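Local coordinates for protein NegoA.19184.a (Neisseria gonorrhoeae, PDB 5UEB) that is of unknown function, though it belongs to the DUF4265 family and appears to combine a small barrel-like antiparallel sheet with a ferredoxin-like alpha/beta unit, at residues B[9-15]-B[27-33]; B[37-41]-B[53-59]; B[43-47]-B[111-115]. All blocks are in the same frame, centred on the assembly; numbering follows the deposited sequence. Where two conformers were deposited one is given.

Interaction 1 of 3, residues B[9-15]-B[27-33]. With EDO (1,2-ethanediol), chain M.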
loop_
_atom_site.group_PDB
_atom_site.type_symbol
_atom_site.label_atom_id
_atom_site.label_comp_id
_atom_site.label_asym_id
_atom_site.label_seq_id
_atom_site.Cartn_x
_atom_site.Cartn_y
_atom_site.Cartn_z
ATOM N N MET B 9 -14.293 -23.258 -5.273
ATOM C CA MET B 9 -13.113 -22.757 -4.558
ATOM C C MET B 9 -13.394 -21.538 -3.679
ATOM O O MET B 9 -12.617 -20.576 -3.660
ATOM C CB MET B 9 -11.955 -22.506 -5.526
ATOM C CG MET B 9 -11.563 -23.734 -6.319
ATOM S SD MET B 9 -9.969 -23.512 -7.108
ATOM C CE MET B 9 -9.973 -24.865 -8.292
ATOM N N LYS B 10 -14.489 -21.560 -2.921
ATOM C CA LYS B 10 -14.733 -20.488 -1.966
ATOM C C LYS B 10 -13.660 -20.502 -0.882
ATOM O O LYS B 10 -13.135 -21.560 -0.491
ATOM C CB LYS B 10 -16.102 -20.645 -1.303
ATOM C CG LYS B 10 -17.267 -20.977 -2.234
ATOM C CD LYS B 10 -17.320 -20.105 -3.480
ATOM C CE LYS B 10 -17.447 -18.623 -3.131
ATOM N NZ LYS B 10 -17.656 -17.829 -4.383
ATOM N N SER B 11 -13.335 -19.312 -0.383
ATOM C CA SER B 11 -12.301 -19.205 0.632
ATOM C C SER B 11 -12.534 -17.959 1.478
ATOM O O SER B 11 -13.466 -17.174 1.249
ATOM C CB SER B 11 -10.910 -19.235 -0.009
ATOM O OG SER B 11 -9.887 -19.366 0.969
ATOM N N LYS B 12 -11.681 -17.811 2.489
ATOM C CA LYS B 12 -11.675 -16.666 3.387
ATOM C C LYS B 12 -10.248 -16.162 3.526
ATOM O O LYS B 12 -9.287 -16.946 3.532
ATOM C CB LYS B 12 -12.133 -17.061 4.798
ATOM C CG LYS B 12 -13.361 -17.939 4.881
ATOM C CD LYS B 12 -14.606 -17.147 4.625
ATOM C CE LYS B 12 -15.829 -17.922 5.109
ATOM N NZ LYS B 12 -17.079 -17.239 4.691
ATOM N N LEU B 13 -10.125 -14.845 3.669
ATOM C CA LEU B 13 -8.840 -14.185 3.827
ATOM C C LEU B 13 -8.904 -13.269 5.040
ATOM O O LEU B 13 -9.915 -12.596 5.250
ATOM C CB LEU B 13 -8.637 -13.311 2.591
ATOM C CG LEU B 13 -7.268 -12.727 2.363
ATOM C CD1 LEU B 13 -6.303 -13.873 2.311
ATOM C CD2 LEU B 13 -7.324 -11.983 1.058
ATOM N N THR B 14 -7.829 -13.231 5.834
ATOM C CA THR B 14 -7.695 -12.243 6.908
ATOM C C THR B 14 -6.840 -11.071 6.429
ATOM O O THR B 14 -5.742 -11.270 5.910
ATOM C CB THR B 14 -7.069 -12.869 8.154
ATOM O OG1 THR B 14 -7.933 -13.899 8.648
ATOM C CG2 THR B 14 -6.861 -11.811 9.251
ATOM N N VAL B 15 -7.361 -9.853 6.583
ATOM C CA VAL B 15 -6.616 -8.629 6.310
ATOM C C VAL B 15 -6.194 -8.042 7.649
ATOM O O VAL B 15 -7.049 -7.678 8.465
ATOM C CB VAL B 15 -7.468 -7.611 5.535
ATOM C CG1 VAL B 15 -6.640 -6.362 5.202
ATOM C CG2 VAL B 15 -8.019 -8.223 4.273
ATOM N N GLU B 27 -9.655 -8.055 9.752
ATOM C CA GLU B 27 -10.967 -8.254 9.142
ATOM C C GLU B 27 -10.898 -9.456 8.210
ATOM O O GLU B 27 -9.992 -9.541 7.378
ATOM C CB GLU B 27 -11.413 -7.023 8.338
ATOM C CG GLU B 27 -12.739 -7.266 7.627
ATOM C CD GLU B 27 -13.349 -6.030 7.000
ATOM O OE1 GLU B 27 -14.441 -6.177 6.434
ATOM O OE2 GLU B 27 -12.760 -4.928 7.072
ATOM N N ILE B 28 -11.860 -10.374 8.331
ATOM C CA ILE B 28 -11.938 -11.547 7.458
ATOM C C ILE B 28 -12.892 -11.247 6.314
ATOM O O ILE B 28 -14.005 -10.756 6.539
ATOM C CB ILE B 28 -12.395 -12.794 8.229
ATOM C CG1 ILE B 28 -11.395 -13.105 9.336
ATOM C CG2 ILE B 28 -12.523 -13.995 7.268
ATOM C CD1 ILE B 28 -11.812 -14.265 10.236
ATOM N N LEU B 29 -12.458 -11.531 5.082
ATOM C CA LEU B 29 -13.264 -11.314 3.885
ATOM C C LEU B 29 -13.480 -12.628 3.144
ATOM O O LEU B 29 -12.540 -13.403 2.939
ATOM C CB LEU B 29 -12.579 -10.327 2.934
ATOM C CG LEU B 29 -12.418 -8.901 3.460
ATOM C CD1 LEU B 29 -11.513 -8.116 2.524
ATOM C CD2 LEU B 29 -13.761 -8.217 3.594
ATOM N N SER B 30 -14.716 -12.865 2.730
ATOM C CA SER B 30 -15.038 -14.032 1.925
ATOM C C SER B 30 -14.736 -13.760 0.457
ATOM O O SER B 30 -14.840 -12.628 -0.024
ATOM C CB SER B 30 -16.518 -14.383 2.073
ATOM O OG SER B 30 -16.832 -14.718 3.414
ATOM N N GLY B 31 -14.366 -14.812 -0.258
ATOM C CA GLY B 31 -14.101 -14.680 -1.676
ATOM C C GLY B 31 -13.891 -16.010 -2.368
ATOM O O GLY B 31 -14.387 -17.049 -1.915
ATOM N N ASN B 32 -13.152 -15.988 -3.470
ATOM C CA ASN B 32 -12.960 -17.175 -4.302
ATOM C C ASN B 32 -11.498 -17.244 -4.709
ATOM O O ASN B 32 -10.932 -16.243 -5.160
ATOM C CB ASN B 32 -13.848 -17.079 -5.562
ATOM C CG ASN B 32 -14.335 -18.442 -6.060
ATOM O OD1 ASN B 32 -15.510 -18.769 -5.911
ATOM N ND2 ASN B 32 -13.449 -19.213 -6.686
ATOM N N ILE B 33 -10.878 -18.417 -4.550
ATOM C CA ILE B 33 -9.544 -18.620 -5.092
ATOM C C ILE B 33 -9.632 -18.611 -6.611
ATOM O O ILE B 33 -10.576 -19.160 -7.204
ATOM C CB ILE B 33 -8.959 -19.954 -4.592
ATOM C CG1 ILE B 33 -8.938 -20.018 -3.068
ATOM C CG2 ILE B 33 -7.556 -20.177 -5.164
ATOM C CD1 ILE B 33 -8.104 -18.951 -2.431
HETATM C C1 EDO M . -8.754 -16.651 7.299
HETATM O O1 EDO M . -7.437 -16.143 7.555
HETATM C C2 EDO M . -8.708 -18.172 7.381
HETATM O O2 EDO M . -7.862 -18.669 6.336
#
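Val15 and Leu29 meet on the packed face of the hairpin built by strands 10-18 and 24-33, where CG2 of the valine lies 3.9 Å from CD1 of the leucine. Ser11 and Leu13 share this face, and Phe39 of the next strand covers both. At the far end Ile33 folds CG1 beside its own backbone N (chi1 -56°) and bends again at chi2 (-61°), which lays its CD1 against Ser11 CB at 3.7 Å. Gly31, opposite Ser11, has no side chain there, and the Phe39 ring packs close to its backbone. Between the strands, paired backbone bonds join Ser11 with Gly31, Leu13 with Leu29 and Val15 with Glu27, and Ile33 N adds one more to Met9 O. The buried Glu27 carboxylate turns from the hairpin to the backbone NH groups of Leu46, Phe47 and Ala48.

The other face, bearing Lys10, Lys12, Thr14, Ile28, Ser30 and Asn32, is looser. Lys10 bends at chi2 and chi3, curling back so that NZ reaches a lone pair of Asn32 OD1 in the carbonyl plane, at 2.8 Å; the same NZ also bonds to Gln42. The Asn32 amide is held at both ends, since its ND2 donates to Ile33 O (2.9 Å), which lies almost in the amide plane. Lys12 NZ lies 2.8 Å from Ser30 OG, a less certain bond because the serine occupies two conformers. Ethanediol, probably from the crystallisation liquor, sits beside Thr14 and bonds to Leu66 O. The chemistry implies an amphipathic hairpin: a mostly apolar inner face, the acid at its edge answered by loop NH groups, and a solvent side where lysines meet neutral oxygens, their charge probably not cancelled there.

Interaction 2 of 3, residues B[37-41]-B[53-59]; sequences GNFLI and LNDIVAI
Phe39 and Val57 form the hydrogen-bonded pair at the middle of this antiparallel contact, with Phe39 N 2.8 Å from Val57 O and a return bond from Val57 N to Phe39 O. The same residues touch through side chains, Phe39 CB lying 3.9 Å from Val57 CG2. Ile59 continues that face: its CG1 stands between backbone N and carbonyl carbon (chi1 61°), leaving CG2 to press on Phe39 CB at 3.6 Å. Further along, the side chains of Ile41 and Val57 cross at about a right angle, CD1 meeting CG1 at 3.8 Å. On the opposite face, Leu40 CD1 reaches Ile56 CG1 while Asn38 CB rests on Ile56 CG2.

Beyond the paired strands Ile41 faces two residues: Ile41 N bonds to Asp55 O and Asn54 N to Ile41 O (2.8 Å), and with Asn54 in a left-handed backbone conformation this is the pattern of a G1-type beta bulge leading into strand 56-62. At the other end a water spans the gap: it donates to Gly37 O and Asn38 OD1 and accepts from Ile59 N at 2.9 Å. The bulge is fixed from outside, because the buried Asp55 carboxylate takes NH groups of Ala52 and Ser75, and Leu53 O is bonded by Asn77 and Ser75. Around the inner face, Leu13 packs on Phe39, Val57 and Ile59, and Leu51 covers Ile41 and Val57. Short strand 39-41 lies between 24-33 and 56-62, the third strand of a five-stranded antiparallel meander; backbone bonds join its first strand to its last, consistent with a small closed barrel with a largely apolar interior.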
loop_
_atom_site.group_PDB
_atom_site.type_symbol
_atom_site.label_atom_id
_atom_site.label_comp_id
_atom_site.label_asym_id
_atom_site.label_seq_id
_atom_site.Cartn_x
_atom_site.Cartn_y
_atom_site.Cartn_z
ATOM N N GLY B 37 -3.928 -18.689 -8.268
ATOM C CA GLY B 37 -3.569 -18.696 -6.869
ATOM C C GLY B 37 -3.874 -17.414 -6.129
ATOM O O GLY B 37 -3.640 -17.348 -4.915
ATOM N N ASN B 38 -4.375 -16.391 -6.817
ATOM C CA ASN B 38 -4.782 -15.162 -6.154
ATOM C C ASN B 38 -6.213 -15.293 -5.642
ATOM O O ASN B 38 -6.863 -16.331 -5.800
ATOM C CB ASN B 38 -4.620 -13.975 -7.098
ATOM C CG ASN B 38 -3.162 -13.672 -7.385
ATOM O OD1 ASN B 38 -2.329 -13.705 -6.477
ATOM N ND2 ASN B 38 -2.837 -13.411 -8.648
ATOM N N PHE B 39 -6.714 -14.230 -5.010
ATOM C CA PHE B 39 -7.960 -14.281 -4.246
ATOM C C PHE B 39 -8.873 -13.158 -4.724
ATOM O O PHE B 39 -8.487 -11.981 -4.693
ATOM C CB PHE B 39 -7.635 -14.126 -2.756
ATOM C CG PHE B 39 -8.797 -14.345 -1.816
ATOM C CD1 PHE B 39 -9.776 -13.372 -1.639
ATOM C CD2 PHE B 39 -8.859 -15.492 -1.036
ATOM C CE1 PHE B 39 -10.816 -13.569 -0.731
ATOM C CE2 PHE B 39 -9.902 -15.697 -0.133
ATOM C CZ PHE B 39 -10.882 -14.746 0.014
ATOM N N LEU B 40 -10.074 -13.513 -5.177
ATOM C CA LEU B 40 -11.077 -12.532 -5.582
ATOM C C LEU B 40 -11.944 -12.189 -4.374
ATOM O O LEU B 40 -12.639 -13.059 -3.846
ATOM C CB LEU B 40 -11.943 -13.107 -6.705
ATOM C CG LEU B 40 -13.132 -12.268 -7.200
ATOM C CD1 LEU B 40 -12.627 -10.995 -7.859
ATOM C CD2 LEU B 40 -14.004 -13.073 -8.177
ATOM N N ILE B 41 -11.900 -10.926 -3.936
ATOM C CA ILE B 41 -12.680 -10.483 -2.784
ATOM C C ILE B 41 -14.138 -10.346 -3.196
ATOM O O ILE B 41 -14.448 -9.673 -4.187
ATOM C CB ILE B 41 -12.123 -9.150 -2.252
ATOM C CG1 ILE B 41 -10.723 -9.371 -1.666
ATOM C CG2 ILE B 41 -13.064 -8.550 -1.204
ATOM C CD1 ILE B 41 -9.999 -8.054 -1.302
ATOM N N LEU B 53 -14.736 -4.428 -3.074
ATOM C CA LEU B 53 -15.399 -5.582 -3.675
ATOM C C LEU B 53 -14.820 -5.865 -5.056
ATOM O O LEU B 53 -14.632 -4.952 -5.870
ATOM C CB LEU B 53 -16.890 -5.248 -3.811
ATOM C CG LEU B 53 -17.801 -6.278 -4.487
ATOM C CD1 LEU B 53 -17.916 -7.524 -3.606
ATOM C CD2 LEU B 53 -19.178 -5.679 -4.768
ATOM N N ASN B 54 -14.533 -7.143 -5.309
ATOM C CA ASN B 54 -14.045 -7.651 -6.586
ATOM C C ASN B 54 -12.607 -7.256 -6.901
ATOM O O ASN B 54 -12.126 -7.548 -7.998
ATOM C CB ASN B 54 -15.022 -7.410 -7.745
ATOM C CG ASN B 54 -16.302 -8.209 -7.578
ATOM O OD1 ASN B 54 -16.270 -9.333 -7.071
ATOM N ND2 ASN B 54 -17.424 -7.645 -7.994
ATOM N N ASP B 55 -11.883 -6.666 -5.945
ATOM C CA ASP B 55 -10.433 -6.576 -6.071
ATOM C C ASP B 55 -9.830 -7.982 -6.076
ATOM O O ASP B 55 -10.356 -8.910 -5.448
ATOM C CB ASP B 55 -9.841 -5.819 -4.873
ATOM C CG ASP B 55 -10.002 -4.300 -4.973
ATOM O OD1 ASP B 55 -10.533 -3.774 -5.983
ATOM O OD2 ASP B 55 -9.580 -3.622 -4.010
ATOM N N ILE B 56 -8.711 -8.137 -6.785
ATOM C CA ILE B 56 -7.942 -9.380 -6.792
ATOM C C ILE B 56 -6.657 -9.134 -6.016
ATOM O O ILE B 56 -5.938 -8.166 -6.289
ATOM C CB ILE B 56 -7.643 -9.860 -8.224
ATOM C CG1 ILE B 56 -8.939 -10.179 -8.968
ATOM C CG2 ILE B 56 -6.752 -11.105 -8.203
ATOM C CD1 ILE B 56 -8.747 -10.410 -10.471
ATOM N N VAL B 57 -6.376 -9.993 -5.042
ATOM C CA VAL B 57 -5.259 -9.785 -4.133
ATOM C C VAL B 57 -4.417 -11.049 -4.055
ATOM O O VAL B 57 -4.904 -12.166 -4.276
ATOM C CB VAL B 57 -5.712 -9.347 -2.720
ATOM C CG1 VAL B 57 -6.516 -8.042 -2.782
ATOM C CG2 VAL B 57 -6.514 -10.464 -2.046
ATOM N N ALA B 58 -3.139 -10.860 -3.760
ATOM C CA ALA B 58 -2.218 -11.947 -3.470
ATOM C C ALA B 58 -2.270 -12.276 -1.987
ATOM O O ALA B 58 -2.530 -11.411 -1.145
ATOM C CB ALA B 58 -0.793 -11.557 -3.852
ATOM N N ILE B 59 -2.007 -13.544 -1.666
ATOM C CA ILE B 59 -2.209 -14.054 -0.321
ATOM C C ILE B 59 -0.958 -14.791 0.139
ATOM O O ILE B 59 -0.105 -15.190 -0.660
ATOM C CB ILE B 59 -3.437 -14.978 -0.253
ATOM C CG1 ILE B 59 -3.228 -16.179 -1.169
ATOM C CG2 ILE B 59 -4.690 -14.217 -0.686
ATOM C CD1 ILE B 59 -4.430 -17.157 -1.207
HETATM O O HOH W 1 -1.471 -15.228 -4.023
#

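Interaction 3 of 3, residues B[43-47]-B[111-115]; sequences EIPLF and LSVNF
Ser112 carries OG anti to its backbone N (chi1 -159°), which directs the hydroxyl across to Pro45 O; Ile44 swings CG1 away from its carbonyl carbon (chi1 -60°) and runs on extended, bringing CD1 to Asn114. In the conformer described, Ser112 OG donates to Pro45 O at 2.7 Å, approaching 20° out of the carbonyl plane. The serine was modelled in two conformers, so this bond may not be permanent; Asn81 ND2 offers OG a second, weak partner. The two branches of Ile44 divide the strand between them: CG2 lies 3.7 Å from Ser112 OG, while the side chains of Ile44 and Asn114 cross at a slant, CD1 lying 3.8 Å from Asn114 CB.

Ser112 and Asn114 point from the same face of strand 110-115, the second strand of a sheet ordered 102-105, 110-115, 78-84, 137-143. With helices 90-98 and 122-133 this gives the beta-alpha-beta-beta-alpha-beta topology of a ferredoxin-like fold. Val113 and Phe115 point to the other face and pack on Ile96 of helix 90-98, whereas loop 43-47 covers the face without that helix. Leu46 adds CD2 against Ser112 CB at 4.0 Å. Two carbonyls of the loop are also held from around it: Arg104 NH1 bonds to Ile44 O and Tyr110 OH pairs with Leu46 O.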
loop_
_atom_site.group_PDB
_atom_site.type_symbol
_atom_site.label_atom_id
_atom_site.label_comp_id
_atom_site.label_asym_id
_atom_site.label_seq_id
_atom_site.Cartn_x
_atom_site.Cartn_y
_atom_site.Cartn_z
ATOM N N GLU B 43 -16.807 -9.625 -0.825
ATOM C CA GLU B 43 -17.583 -8.875 0.145
ATOM C C GLU B 43 -17.063 -7.451 0.153
ATOM O O GLU B 43 -15.903 -7.202 -0.187
ATOM C CB GLU B 43 -17.403 -9.430 1.570
ATOM C CG GLU B 43 -17.927 -10.830 1.781
ATOM C CD GLU B 43 -17.942 -11.195 3.249
ATOM O OE1 GLU B 43 -19.017 -11.108 3.875
ATOM O OE2 GLU B 43 -16.868 -11.551 3.788
ATOM N N ILE B 44 -17.929 -6.517 0.538
ATOM C CA ILE B 44 -17.516 -5.122 0.721
ATOM C C ILE B 44 -16.740 -5.024 2.031
ATOM O O ILE B 44 -17.294 -5.354 3.089
ATOM C CB ILE B 44 -18.740 -4.204 0.762
ATOM C CG1 ILE B 44 -19.530 -4.323 -0.538
ATOM C CG2 ILE B 44 -18.295 -2.747 0.979
ATOM C CD1 ILE B 44 -20.886 -3.661 -0.468
ATOM N N PRO B 45 -15.482 -4.578 2.027
ATOM C CA PRO B 45 -14.739 -4.476 3.291
ATOM C C PRO B 45 -15.384 -3.451 4.216
ATOM O O PRO B 45 -15.709 -2.338 3.801
ATOM C CB PRO B 45 -13.340 -4.026 2.843
ATOM C CG PRO B 45 -13.246 -4.473 1.385
ATOM C CD PRO B 45 -14.643 -4.245 0.858
ATOM N N LEU B 46 -15.582 -3.844 5.479
ATOM C CA LEU B 46 -16.222 -2.960 6.447
ATOM C C LEU B 46 -15.252 -1.926 6.998
ATOM O O LEU B 46 -15.631 -0.766 7.196
ATOM C CB LEU B 46 -16.819 -3.773 7.602
ATOM C CG LEU B 46 -18.079 -4.576 7.274
ATOM C CD1 LEU B 46 -18.434 -5.474 8.464
ATOM C CD2 LEU B 46 -19.227 -3.626 6.948
ATOM N N PHE B 47 -14.008 -2.328 7.276
ATOM C CA PHE B 47 -13.077 -1.471 8.012
ATOM C C PHE B 47 -11.690 -1.387 7.386
ATOM O O PHE B 47 -11.035 -0.340 7.476
ATOM C CB PHE B 47 -12.924 -1.971 9.449
ATOM C CG PHE B 47 -14.213 -2.036 10.202
ATOM C CD1 PHE B 47 -14.839 -0.876 10.619
ATOM C CD2 PHE B 47 -14.800 -3.256 10.486
ATOM C CE1 PHE B 47 -16.034 -0.934 11.307
ATOM C CE2 PHE B 47 -15.993 -3.318 11.172
ATOM C CZ PHE B 47 -16.609 -2.158 11.574
ATOM N N LEU B 111 -22.504 1.515 7.818
ATOM C CA LEU B 111 -22.565 0.903 6.503
ATOM C C LEU B 111 -21.225 1.075 5.820
ATOM O O LEU B 111 -20.564 2.104 5.973
ATOM C CB LEU B 111 -23.589 1.629 5.595
ATOM C CG LEU B 111 -25.082 1.412 5.798
ATOM C CD1 LEU B 111 -25.867 2.301 4.847
ATOM C CD2 LEU B 111 -25.420 -0.057 5.576
ATOM N N SER B 112 -20.829 0.071 5.054
ATOM C CA SER B 112 -19.802 0.249 4.044
ATOM C C SER B 112 -20.468 0.077 2.686
ATOM O O SER B 112 -21.226 -0.879 2.482
ATOM C CB SER B 112 -18.660 -0.740 4.258
ATOM O OG SER B 112 -17.475 -0.300 3.641
ATOM N N VAL B 113 -20.199 1.013 1.777
ATOM C CA VAL B 113 -20.906 1.135 0.507
ATOM C C VAL B 113 -19.919 0.962 -0.632
ATOM O O VAL B 113 -18.860 1.600 -0.644
ATOM C CB VAL B 113 -21.608 2.499 0.402
ATOM C CG1 VAL B 113 -22.375 2.603 -0.912
ATOM C CG2 VAL B 113 -22.519 2.714 1.612
ATOM N N ASN B 114 -20.279 0.116 -1.595
ATOM C CA ASN B 114 -19.521 -0.052 -2.824
ATOM C C ASN B 114 -20.144 0.794 -3.923
ATOM O O ASN B 114 -21.347 0.680 -4.187
ATOM C CB ASN B 114 -19.545 -1.506 -3.297
ATOM C CG ASN B 114 -18.711 -1.706 -4.532
ATOM O OD1 ASN B 114 -17.487 -1.790 -4.450
ATOM N ND2 ASN B 114 -19.367 -1.756 -5.698
ATOM N N PHE B 115 -19.323 1.620 -4.572
ATOM C CA PHE B 115 -19.743 2.345 -5.762
ATOM C C PHE B 115 -18.946 1.891 -6.977
ATOM O O PHE B 115 -17.707 1.871 -6.932
ATOM C CB PHE B 115 -19.563 3.865 -5.586
ATOM C CG PHE B 115 -20.526 4.483 -4.618
ATOM C CD1 PHE B 115 -21.862 4.637 -4.955
ATOM C CD2 PHE B 115 -20.099 4.913 -3.371
ATOM C CE1 PHE B 115 -22.755 5.204 -4.064
ATOM C CE2 PHE B 115 -20.993 5.490 -2.473
ATOM C CZ PHE B 115 -22.321 5.641 -2.822
#

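Interactions 1 and 2 belong to one sheet, their centres about 8 Å apart. Strands 24-33 and 39-41 are neighbours, joined by Leu40 N to Asn32 O at 2.9 Å, and across the interior Leu13 CD1 meets Ile59 CG2 at 3.4 Å. Interaction 3, centred about 15 Å from either, lies about 3 Å from the centre of the chain and ties the connection between strands 39-41 and 56-62 to the ferredoxin-like sheet. It meets interaction 1 through Glu27 OE1 and Leu46 N (2.8 Å) and through Ser30 N and Glu43 OE2 (2.7 Å), and interaction 2 through Leu53 CB and Asn114 OD1 (3.6 Å). No active site is known, and the ethanediol at interaction 1 gives no firm evidence of one.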